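Local coordinates for protein L-amino acid deaminase (Proteus vulgaris, PDB 5HXW) that binds FAD and probably works as a membrane-associated flavoprotein oxidoreductase that oxidatively deaminates L-amino acids, at residues P89-L94 against D399-I404; P258-Q263 against Q389-M394; G120-P125 against A159-R164. All coordinates share one frame; numbering follows the deposited sequence.

Followed from the N terminus, the chain first supplies P89-L94, then G120-P125, which meets A159-R164 only 34 residues later, so contact 3 closes first and over the shortest span. Strand 257-266 comes next, and contact 2 closes when P258-Q263 pairs with Q389-M394. Last, D399-I404 returns to P89-L94 and closes contact 1 over 305 residues. Contacts 3 and 2 therefore lie in series within the loop of contact 1, and no loop crosses another. Contact 1 ties the turn before helix 93-104 to the loop entering edge strand 403-406, while contacts 2 and 3 reach different parts of one large mixed sheet.

Contact 1 (P89-L94 against D399-I404); sequences PDETFL and DENPII. With 16A (cetyl-trimethyl-ammonium), chain J.
P89 begins the contact: its ring carbon CG approaches the amide oxygen OD1 of N401, while its carbonyl O accepts the backbone N-H groups of T92 and F93. Next, E91 CB lies 3.5 Å from ND2 of N401, and the two side chains cross at about a right angle. The glutamate chain bends at chi2 (82°), and OE1 ends 3.9 Å from N401 ND2. T92 then presents its methyl: CG2 sits beside the backbone N, anti to the carbonyl carbon, and touches both N401 OD1 and P402 CD, each at 3.7 Å. Within 399-404, D399 OD1 accepts the backbone N of N401 at 3.2 Å in an Asx turn, and R453 makes a salt bridge to the same carboxylate oxygen. E400, next along, faces a bound cetyl-trimethyl-ammonium, its OE2 3.5 Å from C13. The turn before helix 93-104 thus meets the loop entering edge strand 403-406 of the six-stranded sheet, with P402 near FAD-binding T419. No hydrogen bond spans the two segments. The chemistry is van der Waals packing of an amide against aliphatic carbons, while the Asx turn at D399-N401 and R453 probably help hold N401 in place.

Contact 2 (P258-Q263 against Q389-M394); sequences PAYQSQ and QWSGAM. With FAD (flavin-adenine dinucleotide), chain G.
Q263 lays its CB over one face of the W390 indole, while the amide beyond it turns off toward the flavin; CB stands 3.8 Å from the centroid of the five-membered ring, a CH-pi contact offset toward the rim. The indole reaches that position because its CG lies between the backbone N and the carbonyl carbon (chi1 68°), and its NE1 is hydrogen-bonded to the carbonyl of R78. Q263 bends at chi2 and carries NE2 to within 3.6 Å of methyl C7M of the flavin. Q261, extended instead, brings its OE1 to 3.6 Å from the same C7M. On the same side, the twice-bent M394 puts CG 3.4 Å from FAD C8M and lays CE against Q261 CB at 3.7 Å. G392, paired with Q261, has no side chain, and its backbone lies against the flavin, G392 C being 3.5 Å from FAD C8M. A259, Q261 and M394 also touch a bound cetyl-trimethyl-ammonium. Y260, S391 and A393 lie on the side turned from the flavin, where the tyrosine ring has A393 CA over one face and S391 OG at an edge, 3.4 Å from CD2. Six backbone hydrogen bonds hold the antiparallel strands together, the one from Q263 N to W390 O at 2.8 Å being nearly straight (173°). The dimethylbenzene end of the flavin thus meets a glycine, a thioether and two glutamine amides, a wall of mixed polarity.

Contact 3 (G120-P125 against A159-R164); sequences GRVEVP and AELNQR
R164 and V122 bring helix 159-164 onto the strand, with CG1 of the valine 4.2 Å from CB of the arginine. CG1 of V122 is the branch that meets both L161 and R164. L161 reaches inward through its own torsions. Its CG is anti to the backbone N (chi1 180°), and the second torsion then carries CD1 to 4.2 Å from V122 CG1, the two side chains meeting at a slant. The arginine takes a different course, bending at chi2 (-91°) and then running along the strand toward G120. There its guanidinium passes beside the glycine, with CZ 4.1 Å from G120 CA and NH1 3.4 Å from G120 O; NH1 is hydrogen-bonded to the carbonyl of Q119. G120 has no side chain, and its positive phi is one that glycine readily adopts, so the guanidinium can lie alongside CA. R121 and E123 extend from the other side of the strand, where R121 NH1 and E123 OE1 form a salt bridge of 2.8 Å and R121 NE makes a weak hydrogen bond to OE1 of the FAD-binding residue Q82. A175 and F177 of strand 174-178 add to the packing around L161 and R164. Here a short helix packs across one face of a beta strand in the large mixed sheet, at 108° between their directions, and alternate strand residues divide between the helix side and the side toward the FAD site.

Contact 1 (P89-L94 against D399-I404)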
loop_
_atom_site.group_PDB
_atom_site.type_symbol
_atom_site.label_atom_id
_atom_site.label_comp_id
_atom_site.label_asym_id
_atom_site.label_seq_id
_atom_site.Cartn_x
_atom_site.Cartn_y
_atom_site.Cartn_z
ATOM N N PRO A 89 -8.220 11.183 -7.692
ATOM C CA PRO A 89 -9.597 11.364 -8.174
ATOM C C PRO A 89 -10.618 11.446 -7.033
ATOM O O PRO A 89 -10.279 11.164 -5.876
ATOM C CB PRO A 89 -9.838 10.111 -9.024
ATOM C CG PRO A 89 -8.917 9.087 -8.456
ATOM C CD PRO A 89 -7.690 9.852 -8.057
ATOM N N ASP A 90 -11.853 11.825 -7.373
ATOM C CA ASP A 90 -12.956 11.973 -6.410
ATOM C C ASP A 90 -13.249 10.690 -5.621
ATOM O O ASP A 90 -13.693 10.754 -4.470
ATOM C CB ASP A 90 -14.222 12.465 -7.128
ATOM C CG ASP A 90 -15.304 12.956 -6.163
ATOM O OD1 ASP A 90 -15.007 13.788 -5.276
ATOM O OD2 ASP A 90 -16.465 12.515 -6.308
ATOM N N GLU A 91 -12.984 9.542 -6.247
ATOM C CA GLU A 91 -13.185 8.223 -5.642
ATOM C C GLU A 91 -12.298 7.983 -4.413
ATOM O O GLU A 91 -12.760 7.419 -3.417
ATOM C CB GLU A 91 -12.954 7.107 -6.674
ATOM C CG GLU A 91 -14.014 6.987 -7.765
ATOM C CD GLU A 91 -13.824 7.962 -8.916
ATOM O OE1 GLU A 91 -12.694 8.076 -9.441
ATOM O OE2 GLU A 91 -14.818 8.610 -9.304
ATOM N N THR A 92 -11.040 8.423 -4.487
ATOM C CA THR A 92 -10.044 8.130 -3.444
ATOM C C THR A 92 -9.574 9.334 -2.619
ATOM O O THR A 92 -8.899 9.146 -1.601
ATOM C CB THR A 92 -8.799 7.405 -4.012
ATOM O OG1 THR A 92 -8.310 8.106 -5.162
ATOM C CG2 THR A 92 -9.130 5.973 -4.391
ATOM N N PHE A 93 -9.923 10.552 -3.044
ATOM C CA PHE A 93 -9.439 11.771 -2.382
ATOM C C PHE A 93 -9.685 11.776 -0.872
ATOM O O PHE A 93 -8.736 11.897 -0.102
ATOM C CB PHE A 93 -9.989 13.056 -3.024
ATOM C CG PHE A 93 -9.580 14.313 -2.293
ATOM C CD1 PHE A 93 -8.326 14.891 -2.515
ATOM C CD2 PHE A 93 -10.434 14.905 -1.354
ATOM C CE1 PHE A 93 -7.939 16.038 -1.826
ATOM C CE2 PHE A 93 -10.049 16.050 -0.664
ATOM C CZ PHE A 93 -8.801 16.616 -0.898
ATOM N N LEU A 94 -10.948 11.640 -0.467
ATOM C CA LEU A 94 -11.331 11.683 0.952
ATOM C C LEU A 94 -10.727 10.542 1.777
ATOM O O LEU A 94 -10.459 10.705 2.967
ATOM C CB LEU A 94 -12.856 11.742 1.114
ATOM C CG LEU A 94 -13.574 13.063 0.782
ATOM C CD1 LEU A 94 -15.071 12.843 0.620
ATOM C CD2 LEU A 94 -13.309 14.146 1.823
ATOM N N ASP A 399 -9.305 -0.017 -12.676
ATOM C CA ASP A 399 -9.490 1.436 -12.529
ATOM C C ASP A 399 -8.528 2.087 -11.527
ATOM O O ASP A 399 -8.673 3.269 -11.198
ATOM C CB ASP A 399 -10.960 1.789 -12.214
ATOM C CG ASP A 399 -11.481 1.146 -10.925
ATOM O OD1 ASP A 399 -10.695 0.607 -10.112
ATOM O OD2 ASP A 399 -12.711 1.189 -10.726
ATOM N N GLU A 400 -7.561 1.295 -11.051
ATOM C CA GLU A 400 -6.486 1.729 -10.137
ATOM C C GLU A 400 -6.967 2.102 -8.715
ATOM O O GLU A 400 -6.212 2.671 -7.921
ATOM C CB GLU A 400 -5.652 2.855 -10.777
ATOM C CG GLU A 400 -4.156 2.785 -10.504
ATOM C CD GLU A 400 -3.382 3.937 -11.128
ATOM O OE1 GLU A 400 -3.723 4.362 -12.259
ATOM O OE2 GLU A 400 -2.421 4.411 -10.484
ATOM N N ASN A 401 -8.214 1.755 -8.402
ATOM C CA ASN A 401 -8.827 2.041 -7.105
ATOM C C ASN A 401 -8.926 0.795 -6.214
ATOM O O ASN A 401 -8.985 -0.321 -6.738
ATOM C CB ASN A 401 -10.206 2.681 -7.306
ATOM C CG ASN A 401 -10.125 4.088 -7.874
ATOM O OD1 ASN A 401 -9.064 4.718 -7.881
ATOM N ND2 ASN A 401 -11.255 4.591 -8.354
ATOM N N PRO A 402 -8.939 0.976 -4.869
ATOM C CA PRO A 402 -8.961 -0.175 -3.948
ATOM C C PRO A 402 -10.210 -1.057 -4.044
ATOM O O PRO A 402 -11.256 -0.614 -4.538
ATOM C CB PRO A 402 -8.896 0.480 -2.559
ATOM C CG PRO A 402 -8.309 1.826 -2.794
ATOM C CD PRO A 402 -8.851 2.249 -4.124
ATOM N N ILE A 403 -10.075 -2.301 -3.587
ATOM C CA ILE A 403 -11.222 -3.175 -3.366
ATOM C C ILE A 403 -11.440 -3.287 -1.851
ATOM O O ILE A 403 -10.711 -3.995 -1.146
ATOM C CB ILE A 403 -11.086 -4.550 -4.083
ATOM C CG1 ILE A 403 -10.982 -4.351 -5.606
ATOM C CG2 ILE A 403 -12.269 -5.462 -3.742
ATOM C CD1 ILE A 403 -10.459 -5.544 -6.387
ATOM N N ILE A 404 -12.417 -2.524 -1.363
ATOM C CA ILE A 404 -12.855 -2.567 0.036
ATOM C C ILE A 404 -14.348 -2.893 -0.009
ATOM O O ILE A 404 -15.183 -2.009 -0.239
ATOM C CB ILE A 404 -12.578 -1.239 0.797
ATOM C CG1 ILE A 404 -11.119 -0.785 0.618
ATOM C CG2 ILE A 404 -12.911 -1.393 2.279
ATOM C CD1 ILE A 404 -10.905 0.712 0.741
HETATM C C1 16A J . -2.312 -5.877 -22.066
HETATM C C2 16A J . -2.002 -6.189 -20.618
HETATM C C3 16A J . -2.061 -4.927 -19.765
HETATM C C4 16A J . -1.573 -5.207 -18.349
HETATM C C5 16A J . -1.101 -3.930 -17.668
HETATM C C6 16A J . -1.362 -3.995 -16.169
HETATM C C7 16A J . -1.119 -2.644 -15.509
HETATM C C8 16A J . -0.629 -2.824 -14.078
HETATM C C9 16A J . -1.153 -1.705 -13.189
HETATM C C10 16A J . -0.015 -0.823 -12.685
HETATM C C11 16A J . -0.424 0.644 -12.642
HETATM C C12 16A J . -0.691 1.096 -11.209
HETATM C C13 16A J . 0.246 2.223 -10.794
HETATM C C14 16A J . 0.215 2.420 -9.282
HETATM C C15 16A J . 1.615 2.669 -8.728
HETATM C C16 16A J . 1.559 3.607 -7.513
HETATM N N1 16A J . 2.607 3.432 -6.474
HETATM C C17 16A J . 2.435 4.505 -5.486
HETATM C C18 16A J . 2.477 2.163 -5.746
HETATM C C19 16A J . 3.973 3.554 -7.014
#

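Contact 2 (P258-Q263 against Q389-M394)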
loop_
_atom_site.group_PDB
_atom_site.type_symbol
_atom_site.label_atom_id
_atom_site.label_comp_id
_atom_site.label_asym_id
_atom_site.label_seq_id
_atom_site.Cartn_x
_atom_site.Cartn_y
_atom_site.Cartn_z
ATOM N N PRO A 258 -0.487 -8.275 -11.316
ATOM C CA PRO A 258 0.757 -7.902 -10.641
ATOM C C PRO A 258 1.461 -6.697 -11.272
ATOM O O PRO A 258 1.399 -6.496 -12.486
ATOM C CB PRO A 258 1.624 -9.159 -10.774
ATOM C CG PRO A 258 1.090 -9.859 -11.971
ATOM C CD PRO A 258 -0.388 -9.619 -11.917
ATOM N N ALA A 259 2.104 -5.904 -10.421
ATOM C CA ALA A 259 2.954 -4.794 -10.838
ATOM C C ALA A 259 4.206 -4.777 -9.966
ATOM O O ALA A 259 4.153 -5.140 -8.788
ATOM C CB ALA A 259 2.202 -3.481 -10.723
ATOM N N TYR A 260 5.326 -4.365 -10.547
ATOM C CA TYR A 260 6.597 -4.309 -9.834
ATOM C C TYR A 260 7.279 -2.957 -9.980
ATOM O O TYR A 260 7.204 -2.323 -11.038
ATOM C CB TYR A 260 7.529 -5.424 -10.315
ATOM C CG TYR A 260 7.197 -6.771 -9.733
ATOM C CD1 TYR A 260 6.278 -7.623 -10.360
ATOM C CD2 TYR A 260 7.791 -7.200 -8.541
ATOM C CE1 TYR A 260 5.963 -8.864 -9.816
ATOM C CE2 TYR A 260 7.487 -8.442 -7.996
ATOM C CZ TYR A 260 6.573 -9.266 -8.633
ATOM O OH TYR A 260 6.272 -10.492 -8.092
ATOM N N GLN A 261 7.935 -2.525 -8.906
ATOM C CA GLN A 261 8.732 -1.302 -8.911
ATOM C C GLN A 261 9.939 -1.439 -7.993
ATOM O O GLN A 261 9.815 -1.841 -6.831
ATOM C CB GLN A 261 7.890 -0.090 -8.510
ATOM C CG GLN A 261 8.590 1.244 -8.730
ATOM C CD GLN A 261 7.784 2.431 -8.242
ATOM O OE1 GLN A 261 7.166 2.392 -7.175
ATOM N NE2 GLN A 261 7.791 3.501 -9.025
ATOM N N SER A 262 11.105 -1.104 -8.539
ATOM C CA SER A 262 12.344 -1.093 -7.779
ATOM C C SER A 262 12.423 0.150 -6.897
ATOM O O SER A 262 11.975 1.236 -7.287
ATOM C CB SER A 262 13.541 -1.161 -8.720
ATOM O OG SER A 262 13.524 -2.362 -9.470
ATOM N N GLN A 263 12.973 -0.035 -5.700
ATOM C CA GLN A 263 13.194 1.049 -4.740
ATOM C C GLN A 263 14.623 0.990 -4.196
ATOM O O GLN A 263 15.223 -0.088 -4.109
ATOM C CB GLN A 263 12.206 0.957 -3.573
ATOM C CG GLN A 263 10.729 1.068 -3.929
ATOM C CD GLN A 263 10.273 2.487 -4.227
ATOM O OE1 GLN A 263 10.714 3.452 -3.594
ATOM N NE2 GLN A 263 9.368 2.619 -5.192
ATOM N N GLN A 389 18.509 -1.807 -1.437
ATOM C CA GLN A 389 17.856 -1.881 -2.749
ATOM C C GLN A 389 16.928 -3.092 -2.800
ATOM O O GLN A 389 17.355 -4.219 -2.533
ATOM C CB GLN A 389 18.891 -1.981 -3.873
ATOM C CG GLN A 389 19.682 -0.712 -4.147
ATOM C CD GLN A 389 20.708 -0.890 -5.250
ATOM O OE1 GLN A 389 21.606 -1.724 -5.155
ATOM N NE2 GLN A 389 20.588 -0.089 -6.297
ATOM N N TRP A 390 15.661 -2.855 -3.137
ATOM C CA TRP A 390 14.661 -3.924 -3.194
ATOM C C TRP A 390 13.638 -3.740 -4.322
ATOM O O TRP A 390 13.549 -2.667 -4.932
ATOM C CB TRP A 390 13.958 -4.073 -1.839
ATOM C CG TRP A 390 13.075 -2.908 -1.476
ATOM C CD1 TRP A 390 11.746 -2.765 -1.767
ATOM C CD2 TRP A 390 13.454 -1.731 -0.752
ATOM N NE1 TRP A 390 11.276 -1.573 -1.278
ATOM C CE2 TRP A 390 12.296 -0.919 -0.642
ATOM C CE3 TRP A 390 14.656 -1.281 -0.181
ATOM C CZ2 TRP A 390 12.305 0.326 0.010
ATOM C CZ3 TRP A 390 14.666 -0.039 0.473
ATOM C CH2 TRP A 390 13.493 0.748 0.559
ATOM N N SER A 391 12.886 -4.807 -4.590
ATOM C CA SER A 391 11.729 -4.767 -5.476
ATOM C C SER A 391 10.443 -4.862 -4.650
ATOM O O SER A 391 10.398 -5.576 -3.644
ATOM C CB SER A 391 11.802 -5.907 -6.484
ATOM O OG SER A 391 10.736 -5.836 -7.411
ATOM N N GLY A 392 9.410 -4.133 -5.070
ATOM C CA GLY A 392 8.107 -4.174 -4.408
ATOM C C GLY A 392 6.987 -4.596 -5.344
ATOM O O GLY A 392 6.823 -4.008 -6.421
ATOM N N ALA A 393 6.208 -5.594 -4.917
ATOM C CA ALA A 393 5.108 -6.157 -5.714
ATOM C C ALA A 393 3.740 -5.610 -5.316
ATOM O O ALA A 393 3.342 -5.705 -4.156
ATOM C CB ALA A 393 5.104 -7.677 -5.617
ATOM N N MET A 394 3.025 -5.052 -6.294
ATOM C CA MET A 394 1.633 -4.610 -6.118
ATOM C C MET A 394 0.667 -5.543 -6.851
ATOM O O MET A 394 1.080 -6.369 -7.673
ATOM C CB MET A 394 1.424 -3.195 -6.669
ATOM C CG MET A 394 2.406 -2.142 -6.205
ATOM S SD MET A 394 2.660 -0.913 -7.496
ATOM C CE MET A 394 4.426 -0.660 -7.372
HETATM P PA FAD G . 0.696 -6.437 2.319
HETATM O O1A FAD G . 1.481 -7.171 1.261
HETATM O O2A FAD G . 1.385 -5.371 3.115
HETATM O O5B FAD G . 0.088 -7.511 3.342
HETATM C C5B FAD G . -0.484 -8.727 2.881
HETATM C C4B FAD G . 0.009 -9.842 3.781
HETATM O O4B FAD G . -0.883 -10.951 3.712
HETATM C C3B FAD G . 1.377 -10.346 3.352
HETATM O O3B FAD G . 2.257 -10.178 4.467
HETATM C C2B FAD G . 1.161 -11.813 3.011
HETATM O O2B FAD G . 2.239 -12.642 3.445
HETATM C C1B FAD G . -0.115 -12.151 3.757
HETATM N N9A FAD G . -0.904 -13.258 3.169
HETATM C C8A FAD G . -1.321 -13.358 1.891
HETATM N N7A FAD G . -2.035 -14.490 1.694
HETATM C C5A FAD G . -2.081 -15.138 2.871
HETATM C C6A FAD G . -2.676 -16.400 3.369
HETATM N N6A FAD G . -3.376 -17.192 2.527
HETATM N N1A FAD G . -2.504 -16.721 4.678
HETATM C C2A FAD G . -1.813 -15.924 5.521
HETATM N N3A FAD G . -1.241 -14.762 5.136
HETATM C C4A FAD G . -1.342 -14.321 3.849
HETATM N N1 FAD G . 1.634 3.350 -0.411
HETATM C C2 FAD G . 1.610 4.642 -0.003
HETATM O O2 FAD G . 0.631 5.024 0.672
HETATM N N3 FAD G . 2.595 5.512 -0.309
HETATM C C4 FAD G . 3.673 5.157 -1.036
HETATM O O4 FAD G . 4.572 5.992 -1.297
HETATM C C4X FAD G . 3.775 3.748 -1.518
HETATM N N5 FAD G . 4.819 3.296 -2.255
HETATM C C5X FAD G . 4.880 2.007 -2.692
HETATM C C6 FAD G . 5.970 1.563 -3.450
HETATM C C7 FAD G . 6.044 0.237 -3.886
HETATM C C7M FAD G . 7.234 -0.205 -4.702
HETATM C C8 FAD G . 4.942 -0.712 -3.536
HETATM C C8M FAD G . 4.933 -2.156 -3.955
HETATM C C9 FAD G . 3.864 -0.269 -2.786
HETATM C C9A FAD G . 3.783 1.050 -2.347
HETATM N N10 FAD G . 2.685 1.493 -1.565
HETATM C C10 FAD G . 2.653 2.845 -1.149
HETATM C "C1'" FAD G . 1.575 0.584 -1.249
HETATM C "C2'" FAD G . 1.549 -0.111 0.092
HETATM O "O2'" FAD G . 2.786 -0.795 0.302
HETATM C "C3'" FAD G . 0.425 -1.143 0.025
HETATM O "O3'" FAD G . -0.742 -0.624 -0.652
HETATM C "C4'" FAD G . 0.043 -1.671 1.405
HETATM O "O4'" FAD G . 1.183 -2.245 2.074
HETATM C "C5'" FAD G . -1.039 -2.725 1.247
HETATM O "O5'" FAD G . -1.143 -3.439 2.466
HETATM P P FAD G . -1.705 -4.935 2.489
HETATM O O1P FAD G . -1.741 -5.335 3.937
HETATM O O2P FAD G . -2.976 -4.980 1.687
HETATM O O3P FAD G . -0.621 -5.794 1.659
#

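Contact 3 (G120-P125 against A159-R164)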
loop_
_atom_site.group_PDB
_atom_site.type_symbol
_atom_site.label_atom_id
_atom_site.label_comp_id
_atom_site.label_asym_id
_atom_site.label_seq_id
_atom_site.Cartn_x
_atom_site.Cartn_y
_atom_site.Cartn_z
ATOM N N GLY A 120 5.634 17.960 3.571
ATOM C CA GLY A 120 5.560 18.854 2.417
ATOM C C GLY A 120 6.116 18.200 1.164
ATOM O O GLY A 120 7.106 17.467 1.223
ATOM N N ARG A 121 5.466 18.462 0.032
ATOM C CA ARG A 121 5.846 17.872 -1.250
ATOM C C ARG A 121 5.697 18.876 -2.383
ATOM O O ARG A 121 4.649 19.511 -2.515
ATOM C CB ARG A 121 4.991 16.631 -1.534
ATOM C CG ARG A 121 5.340 15.875 -2.804
ATOM C CD ARG A 121 4.287 14.823 -3.078
ATOM N NE ARG A 121 4.688 13.875 -4.114
ATOM C CZ ARG A 121 4.251 13.894 -5.371
ATOM N NH1 ARG A 121 3.390 14.822 -5.775
ATOM N NH2 ARG A 121 4.680 12.977 -6.231
ATOM N N VAL A 122 6.748 19.005 -3.192
ATOM C CA VAL A 122 6.704 19.818 -4.414
ATOM C C VAL A 122 6.783 18.950 -5.665
ATOM O O VAL A 122 7.693 18.123 -5.803
ATOM C CB VAL A 122 7.780 20.942 -4.459
ATOM C CG1 VAL A 122 7.363 22.110 -3.587
ATOM C CG2 VAL A 122 9.165 20.443 -4.060
ATOM N N GLU A 123 5.807 19.125 -6.554
ATOM C CA GLU A 123 5.849 18.508 -7.875
ATOM C C GLU A 123 5.868 19.575 -8.963
ATOM O O GLU A 123 4.899 20.318 -9.134
ATOM C CB GLU A 123 4.698 17.512 -8.085
ATOM C CG GLU A 123 4.825 16.699 -9.376
ATOM C CD GLU A 123 3.788 15.598 -9.532
ATOM O OE1 GLU A 123 3.265 15.098 -8.515
ATOM O OE2 GLU A 123 3.506 15.213 -10.687
ATOM N N VAL A 124 6.991 19.647 -9.673
ATOM C CA VAL A 124 7.120 20.491 -10.858
ATOM C C VAL A 124 6.440 19.758 -12.022
ATOM O O VAL A 124 6.790 18.609 -12.305
ATOM C CB VAL A 124 8.603 20.815 -11.188
ATOM C CG1 VAL A 124 8.723 21.593 -12.492
ATOM C CG2 VAL A 124 9.252 21.598 -10.055
ATOM N N PRO A 125 5.456 20.412 -12.684
ATOM C CA PRO A 125 4.769 19.805 -13.834
ATOM C C PRO A 125 5.679 19.602 -15.052
ATOM O O PRO A 125 6.716 20.265 -15.173
ATOM C CB PRO A 125 3.655 20.810 -14.153
ATOM C CG PRO A 125 4.134 22.106 -13.593
ATOM C CD PRO A 125 4.892 21.736 -12.354
ATOM N N ALA A 159 10.811 32.325 -4.263
ATOM C CA ALA A 159 11.581 32.035 -3.044
ATOM C C ALA A 159 11.092 30.814 -2.262
ATOM O O ALA A 159 11.906 30.027 -1.771
ATOM C CB ALA A 159 11.624 33.261 -2.142
ATOM N N GLU A 160 9.768 30.667 -2.158
ATOM C CA GLU A 160 9.134 29.514 -1.507
ATOM C C GLU A 160 9.481 28.178 -2.167
ATOM O O GLU A 160 9.602 27.157 -1.483
ATOM C CB GLU A 160 7.616 29.683 -1.475
ATOM C CG GLU A 160 7.036 29.877 -0.087
ATOM C CD GLU A 160 5.608 29.371 0.016
ATOM O OE1 GLU A 160 5.390 28.344 0.697
ATOM O OE2 GLU A 160 4.707 29.990 -0.595
ATOM N N LEU A 161 9.628 28.198 -3.492
ATOM C CA LEU A 161 9.995 27.014 -4.258
ATOM C C LEU A 161 11.480 26.694 -4.149
ATOM O O LEU A 161 11.853 25.531 -3.965
ATOM C CB LEU A 161 9.576 27.164 -5.727
ATOM C CG LEU A 161 9.885 26.022 -6.703
ATOM C CD1 LEU A 161 9.253 24.711 -6.262
ATOM C CD2 LEU A 161 9.432 26.392 -8.102
ATOM N N ASN A 162 12.314 27.728 -4.269
ATOM C CA ASN A 162 13.770 27.585 -4.227
ATOM C C ASN A 162 14.308 27.179 -2.855
ATOM O O ASN A 162 15.387 26.589 -2.760
ATOM C CB ASN A 162 14.452 28.862 -4.727
ATOM C CG ASN A 162 14.207 29.115 -6.204
ATOM O OD1 ASN A 162 13.544 30.078 -6.575
ATOM N ND2 ASN A 162 14.741 28.245 -7.054
ATOM N N GLN A 163 13.544 27.493 -1.807
ATOM C CA GLN A 163 13.835 27.046 -0.444
ATOM C C GLN A 163 13.563 25.547 -0.304
ATOM O O GLN A 163 14.225 24.862 0.481
ATOM C CB GLN A 163 13.004 27.839 0.570
ATOM C CG GLN A 163 13.589 27.881 1.976
ATOM N N ARG A 164 12.591 25.056 -1.077
ATOM C CA ARG A 164 12.215 23.642 -1.109
ATOM C C ARG A 164 13.102 22.805 -2.036
ATOM O O ARG A 164 13.089 21.570 -1.964
ATOM C CB ARG A 164 10.740 23.502 -1.511
ATOM C CG ARG A 164 9.754 23.692 -0.370
ATOM C CD ARG A 164 9.439 22.366 0.303
ATOM N NE ARG A 164 8.948 22.532 1.671
ATOM C CZ ARG A 164 8.632 21.532 2.494
ATOM N NH1 ARG A 164 8.741 20.263 2.103
ATOM N NH2 ARG A 164 8.197 21.804 3.719
#